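PDB 4YLM: pyoverdine biosynthesis protein PvcB from Pseudomonas aeruginosa, which catalyses the iron- and 2-oxoglutarate-dependent oxidation of tyrosine isonitrile, a step in the biosynthesis of paerucumarin. Local coordinates for residues I253-N256 against L257-L260; E185-P188 against R189-F192. All coordinates share one frame; numbering follows the deposited sequence.

How the contacts relate
The two contacts are turns of one chain that meet side by side, their centres about 12 Å apart. The centre of contact 1 is about 5 Å, and that of contact 2 about 17 Å, from the centre of the chain; a second subunit packs against the hairpin of contact 2. At their junction Leu257 CB comes 3.4 Å from His187 NE2, and Thr258 OG1 lies 3.5 Å from Phe192 CZ. Asp255 OD2 and Arg190 NH2 form a long, weak ion pair at 3.3 Å. Contact 1 borders the iron site: the Asn256 side chain is about 4 Å from those of the iron ligands Asp114 and His261. Contact 2 lies away from that site.

Contact 1: I253-N256 against L257-L260; sequences IADN and LTLL
Asp255 grips the three residues after Asn256 in an Asx motif, which turns the chain from strand 251-255 into strand 259-263 within the double-stranded beta-helix (jelly-roll) fold of the iron/2-oxoglutarate oxygenases. Its backbone O takes two donors: Leu259 N at 3.0 Å, almost in line with the carbonyl bond (172°), and Thr258 N at 3.2 Å, from well above the carbonyl plane. The carboxylate serves two more. With CG anti to the backbone N (chi1 178°), the group folds back alongside its own carbonyl and over the turn. There Asp255 OD1 accepts Leu257 N at 3.1 Å, completing the Asx turn, while Asp255 OD2 receives the Thr258 hydroxyl OG1 at 2.7 Å. Both donors stand above the carboxylate plane. His56 ND1 also bonds to OD2, and so many polar partners would probably favour the ionised form of this buried acid. Between the two segments, Ala254 CB packs against Leu259 CD1 at 4.1 Å, and both side chains also touch Phe143. Asn256 turns its amide the other way, toward the iron site: ND2 bonds to Pro122 O, and OD1 to the backbone N of the iron ligand Asp114. Arg196 straddles the turn, with NH1 on Asn256 O and NH2 on Leu259 O. A water bridges the turn, donating to Asn256 OD1 at 2.6 Å and to Leu259 O at 2.9 Å.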
ATOM      1  N   ILE A 253     -14.742   7.320  -5.917  1.00 21.08           N
ATOM      2  CA  ILE A 253     -14.577   6.940  -4.527  1.00 17.37           C
ATOM      3  C   ILE A 253     -14.305   8.215  -3.761  1.00 21.02           C
ATOM      4  O   ILE A 253     -13.318   8.882  -4.032  1.00 22.21           O
ATOM      5  CB  ILE A 253     -13.373   5.990  -4.363  1.00 18.10           C
ATOM      6  CG1 ILE A 253     -13.580   4.720  -5.207  1.00 20.58           C
ATOM      7  CG2 ILE A 253     -13.171   5.660  -2.886  1.00 21.16           C
ATOM      8  CD1 ILE A 253     -12.298   3.871  -5.352  1.00 23.00           C
ATOM      9  N   ALA A 254     -15.178   8.543  -2.809  1.00 22.27           N
ATOM     10  CA  ALA A 254     -15.117   9.804  -2.078  1.00 21.19           C
ATOM     11  C   ALA A 254     -14.850   9.555  -0.600  1.00 22.62           C
ATOM     12  O   ALA A 254     -15.419   8.631  -0.012  1.00 23.01           O
ATOM     13  CB  ALA A 254     -16.458  10.583  -2.259  1.00 20.92           C
ATOM     14  N   ASP A 255     -13.975  10.373  -0.016  1.00 17.64           N
ATOM     15  CA  ASP A 255     -13.646  10.343   1.407  1.00 20.39           C
ATOM     16  C   ASP A 255     -14.709  11.137   2.170  1.00 24.55           C
ATOM     17  O   ASP A 255     -14.600  12.357   2.320  1.00 22.46           O
ATOM     18  CB  ASP A 255     -12.237  10.953   1.615  1.00 19.59           C
ATOM     19  CG  ASP A 255     -11.807  11.023   3.072  1.00 22.70           C
ATOM     20  OD1 ASP A 255     -12.527  10.523   3.967  1.00 22.28           O
ATOM     21  OD2 ASP A 255     -10.707  11.593   3.324  1.00 21.85           O
ATOM     22  N   ASN A 256     -15.738  10.432   2.637  1.00 22.36           N
ATOM     23  CA  ASN A 256     -16.852  11.042   3.361  1.00 22.38           C
ATOM     24  C   ASN A 256     -16.457  11.662   4.708  1.00 25.46           C
ATOM     25  O   ASN A 256     -17.222  12.442   5.269  1.00 23.67           O
ATOM     26  CB  ASN A 256     -17.964   9.997   3.563  1.00 19.88           C
ATOM     27  CG  ASN A 256     -19.176  10.556   4.288  1.00 26.19           C
ATOM     28  OD1 ASN A 256     -19.862  11.468   3.798  1.00 24.70           O
ATOM     29  ND2 ASN A 256     -19.465   9.989   5.452  1.00 22.51           N
ATOM     30  N   LEU A 257     -15.275  11.317   5.234  1.00 21.60           N
ATOM     31  CA  LEU A 257     -14.839  11.846   6.533  1.00 22.44           C
ATOM     32  C   LEU A 257     -14.169  13.215   6.408  1.00 23.20           C
ATOM     33  O   LEU A 257     -14.011  13.929   7.401  1.00 25.20           O
ATOM     34  CB  LEU A 257     -13.899  10.859   7.258  1.00 23.27           C
ATOM     35  CG  LEU A 257     -14.447   9.434   7.456  1.00 24.59           C
ATOM     36  CD1 LEU A 257     -13.473   8.581   8.280  1.00 24.57           C
ATOM     37  CD2 LEU A 257     -15.835   9.470   8.133  1.00 23.93           C
ATOM     38  N   THR A 258     -13.789  13.573   5.186  1.00 22.34           N
ATOM     39  CA  THR A 258     -13.057  14.808   4.914  1.00 22.03           C
ATOM     40  C   THR A 258     -13.868  15.768   4.039  1.00 24.49           C
ATOM     41  O   THR A 258     -13.839  16.980   4.245  1.00 24.91           O
ATOM     42  CB  THR A 258     -11.729  14.502   4.193  1.00 24.66           C
ATOM     43  OG1 THR A 258     -10.936  13.642   5.023  1.00 22.25           O
ATOM     44  CG2 THR A 258     -10.940  15.796   3.919  1.00 22.26           C
ATOM     45  N   LEU A 259     -14.566  15.227   3.045  1.00 21.03           N
ATOM     46  CA  LEU A 259     -15.347  16.060   2.140  1.00 21.81           C
ATOM     47  C   LEU A 259     -16.741  16.311   2.689  1.00 25.11           C
ATOM     48  O   LEU A 259     -17.196  15.619   3.603  1.00 25.47           O
ATOM     49  CB  LEU A 259     -15.522  15.377   0.782  1.00 20.80           C
ATOM     50  CG  LEU A 259     -14.257  14.885   0.080  1.00 22.00           C
ATOM     51  CD1 LEU A 259     -14.670  14.156  -1.189  1.00 18.27           C
ATOM     52  CD2 LEU A 259     -13.343  16.070  -0.233  1.00 21.58           C
ATOM     53  N   LEU A 260     -17.399  17.313   2.118  1.00 22.36           N
ATOM     54  CA  LEU A 260     -18.853  17.441   2.182  1.00 25.29           C
ATOM     55  C   LEU A 260     -19.298  17.318   0.748  1.00 25.59           C
ATOM     56  O   LEU A 260     -18.515  17.561  -0.171  1.00 25.29           O
ATOM     57  CB  LEU A 260     -19.272  18.805   2.741  1.00 24.10           C
ATOM     58  CG  LEU A 260     -18.779  19.099   4.159  1.00 25.33           C
ATOM     59  CD1 LEU A 260     -19.103  20.542   4.590  1.00 24.72           C
ATOM     60  CD2 LEU A 260     -19.356  18.084   5.147  1.00 27.05           C
TER
HETATM   61  O   HOH W   1     -19.215  13.753   2.705  1.00 24.15           O

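Contact 2: E185-P188 against R189-F192; sequences ERHP and RREF
His187 and Phe192 face each other across the base of a tight turn, joined by the backbone bond from His187 N to Phe192 O (2.7 Å). A second backbone bond runs from Glu191 N to His187 O at 3.0 Å. The His187 side chain adds two further bonds: with CG anti to the backbone N (chi1 -174°), the imidazole swings over the turn, and ND1 accepts both Arg189 N at 3.0 Å and Arg190 N at 2.9 Å, each tilted out of the ring plane. ND1 is thus probably the unprotonated ring nitrogen. Two waters add bridges: one between His187 NE2 and Arg190 NH2, the other donating to His187 O and Glu191 OE2.

The aromatic contacts centre on Phe192: His187 CB sits over the face of its ring, a CH-pi contact 3.9 Å from the ring centroid, and the two ring planes are inclined at 31°. Phe192 CE2 in turn lies over the centre of the Arg190 guanidinium, 3.6 Å above its plane, while NH1 of that group bonds to Arg53 O.

Arg186 NE and Glu191 OE2, 3.6 Å apart, form a salt bridge of charges alone, the carboxylate oxygen being displaced from the guanidinium plane so that no hydrogen bond is directed to it. Glu191 is held chiefly by Ser71 and Arg74 of the second subunit. Residues 188-191, ending in Glu191 with a positive phi (77°), form the four-residue loop of a 4:6 beta hairpin between strands 184-186 and 193-195.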
ATOM      1  N   GLU A 185     -13.834  20.431  13.214  1.00 27.79           N
ATOM      2  CA  GLU A 185     -13.642  19.139  13.864  1.00 28.19           C
ATOM      3  C   GLU A 185     -12.223  18.636  13.632  1.00 32.16           C
ATOM      4  O   GLU A 185     -11.445  19.265  12.918  1.00 30.68           O
ATOM      5  CB  GLU A 185     -14.636  18.108  13.309  1.00 31.15           C
ATOM      6  CG  GLU A 185     -15.870  17.874  14.167  1.00 33.40           C
ATOM      7  CD  GLU A 185     -15.558  17.093  15.429  1.00 36.58           C
ATOM      8  OE1 GLU A 185     -16.507  16.564  16.038  1.00 35.42           O
ATOM      9  OE2 GLU A 185     -14.367  17.014  15.816  1.00 32.57           O
ATOM     10  N   ARG A 186     -11.891  17.506  14.246  1.00 28.44           N
ATOM     11  CA  ARG A 186     -10.694  16.770  13.879  1.00 28.39           C
ATOM     12  C   ARG A 186     -11.135  15.525  13.117  1.00 29.42           C
ATOM     13  O   ARG A 186     -12.201  14.958  13.394  1.00 25.45           O
ATOM     14  CB  ARG A 186      -9.887  16.382  15.120  1.00 31.35           C
ATOM     15  CG  ARG A 186     -10.598  15.424  16.051  1.00 36.20           C
ATOM     16  CD  ARG A 186      -9.753  15.181  17.285  1.00 35.53           C
ATOM     17  NE  ARG A 186     -10.317  14.171  18.177  1.00 39.27           N
ATOM     18  CZ  ARG A 186     -10.617  14.390  19.457  1.00 45.47           C
ATOM     19  NH1 ARG A 186     -10.421  15.589  19.996  1.00 44.03           N
ATOM     20  NH2 ARG A 186     -11.114  13.407  20.202  1.00 43.09           N
ATOM     21  N   HIS A 187     -10.347  15.115  12.134  1.00 24.35           N
ATOM     22  CA  HIS A 187     -10.667  13.876  11.443  1.00 24.32           C
ATOM     23  C   HIS A 187     -10.739  12.783  12.499  1.00 25.50           C
ATOM     24  O   HIS A 187      -9.846  12.671  13.348  1.00 26.04           O
ATOM     25  CB  HIS A 187      -9.609  13.545  10.395  1.00 23.16           C
ATOM     26  CG  HIS A 187      -9.949  12.353   9.559  1.00 21.08           C
ATOM     27  ND1 HIS A 187      -9.840  11.062  10.032  1.00 20.86           N
ATOM     28  CD2 HIS A 187     -10.416  12.254   8.294  1.00 20.82           C
ATOM     29  CE1 HIS A 187     -10.203  10.218   9.085  1.00 21.11           C
ATOM     30  NE2 HIS A 187     -10.552  10.913   8.016  1.00 21.47           N
ATOM     31  N   PRO A 188     -11.813  11.985  12.471  1.00 23.05           N
ATOM     32  CA  PRO A 188     -12.076  11.041  13.566  1.00 25.34           C
ATOM     33  C   PRO A 188     -11.119   9.848  13.640  1.00 29.43           C
ATOM     34  O   PRO A 188     -11.166   9.112  14.624  1.00 27.66           O
ATOM     35  CB  PRO A 188     -13.520  10.579  13.295  1.00 26.77           C
ATOM     36  CG  PRO A 188     -13.693  10.763  11.800  1.00 25.10           C
ATOM     37  CD  PRO A 188     -12.907  12.020  11.483  1.00 24.03           C
ATOM     38  N   ARG A 189     -10.265   9.653  12.640  1.00 24.48           N
ATOM     39  CA  ARG A 189      -9.250   8.602  12.730  1.00 24.50           C
ATOM     40  C   ARG A 189      -7.845   9.175  12.612  1.00 27.79           C
ATOM     41  O   ARG A 189      -6.920   8.683  13.245  1.00 25.75           O
ATOM     42  CB  ARG A 189      -9.470   7.527  11.651  1.00 24.87           C
ATOM     43  CG  ARG A 189     -10.680   6.638  11.927  1.00 24.03           C
ATOM     44  CD  ARG A 189     -10.425   5.828  13.203  1.00 33.79           C
ATOM     45  NE  ARG A 189     -11.662   5.396  13.851  1.00 40.93           N
ATOM     46  CZ  ARG A 189     -12.332   4.308  13.495  1.00 38.31           C
ATOM     47  NH1 ARG A 189     -11.868   3.559  12.508  1.00 36.62           N
ATOM     48  NH2 ARG A 189     -13.453   3.966  14.130  1.00 33.94           N
ATOM     49  N   ARG A 190      -7.701  10.237  11.826  1.00 23.53           N
ATOM     50  CA  ARG A 190      -6.381  10.681  11.396  1.00 25.08           C
ATOM     51  C   ARG A 190      -6.015  12.073  11.895  1.00 26.73           C
ATOM     52  O   ARG A 190      -4.964  12.609  11.540  1.00 25.58           O
ATOM     53  CB  ARG A 190      -6.280  10.594   9.870  1.00 23.26           C
ATOM     54  CG  ARG A 190      -6.342   9.153   9.346  1.00 21.10           C
ATOM     55  CD  ARG A 190      -6.098   9.133   7.844  1.00 20.79           C
ATOM     56  NE  ARG A 190      -7.257   9.576   7.070  1.00 20.88           N
ATOM     57  CZ  ARG A 190      -7.176  10.273   5.943  1.00 22.70           C
ATOM     58  NH1 ARG A 190      -5.990  10.656   5.488  1.00 19.20           N
ATOM     59  NH2 ARG A 190      -8.277  10.594   5.266  1.00 19.22           N
ATOM     60  N   GLU A 191      -6.900  12.652  12.707  1.00 24.20           N
ATOM     61  CA  GLU A 191      -6.595  13.837  13.520  1.00 23.23           C
ATOM     62  C   GLU A 191      -6.563  15.205  12.845  1.00 28.60           C
ATOM     63  O   GLU A 191      -6.731  16.217  13.526  1.00 28.76           O
ATOM     64  CB  GLU A 191      -5.304  13.642  14.329  1.00 24.60           C
ATOM     65  CG  GLU A 191      -5.460  12.684  15.486  1.00 27.68           C
ATOM     66  CD  GLU A 191      -6.398  13.239  16.550  1.00 33.25           C
ATOM     67  OE1 GLU A 191      -6.141  14.357  17.059  1.00 30.62           O
ATOM     68  OE2 GLU A 191      -7.402  12.564  16.856  1.00 31.33           O
ATOM     69  N   PHE A 192      -6.352  15.266  11.534  1.00 26.00           N
ATOM     70  CA  PHE A 192      -6.169  16.582  10.911  1.00 20.55           C
ATOM     71  C   PHE A 192      -7.457  17.402  10.926  1.00 23.20           C
ATOM     72  O   PHE A 192      -8.545  16.839  10.984  1.00 25.64           O
ATOM     73  CB  PHE A 192      -5.599  16.464   9.495  1.00 21.90           C
ATOM     74  CG  PHE A 192      -6.451  15.648   8.550  1.00 24.01           C
ATOM     75  CD1 PHE A 192      -7.440  16.250   7.794  1.00 22.09           C
ATOM     76  CD2 PHE A 192      -6.239  14.279   8.409  1.00 20.62           C
ATOM     77  CE1 PHE A 192      -8.223  15.499   6.904  1.00 21.59           C
ATOM     78  CE2 PHE A 192      -7.007  13.521   7.538  1.00 20.47           C
ATOM     79  CZ  PHE A 192      -7.999  14.132   6.777  1.00 23.65           C
TER
HETATM   80  O   HOH W   2     -10.837   9.302   5.767  1.00 22.05           O
HETATM   81  O   HOH W   3      -9.062  11.070  15.524  1.00 35.57           O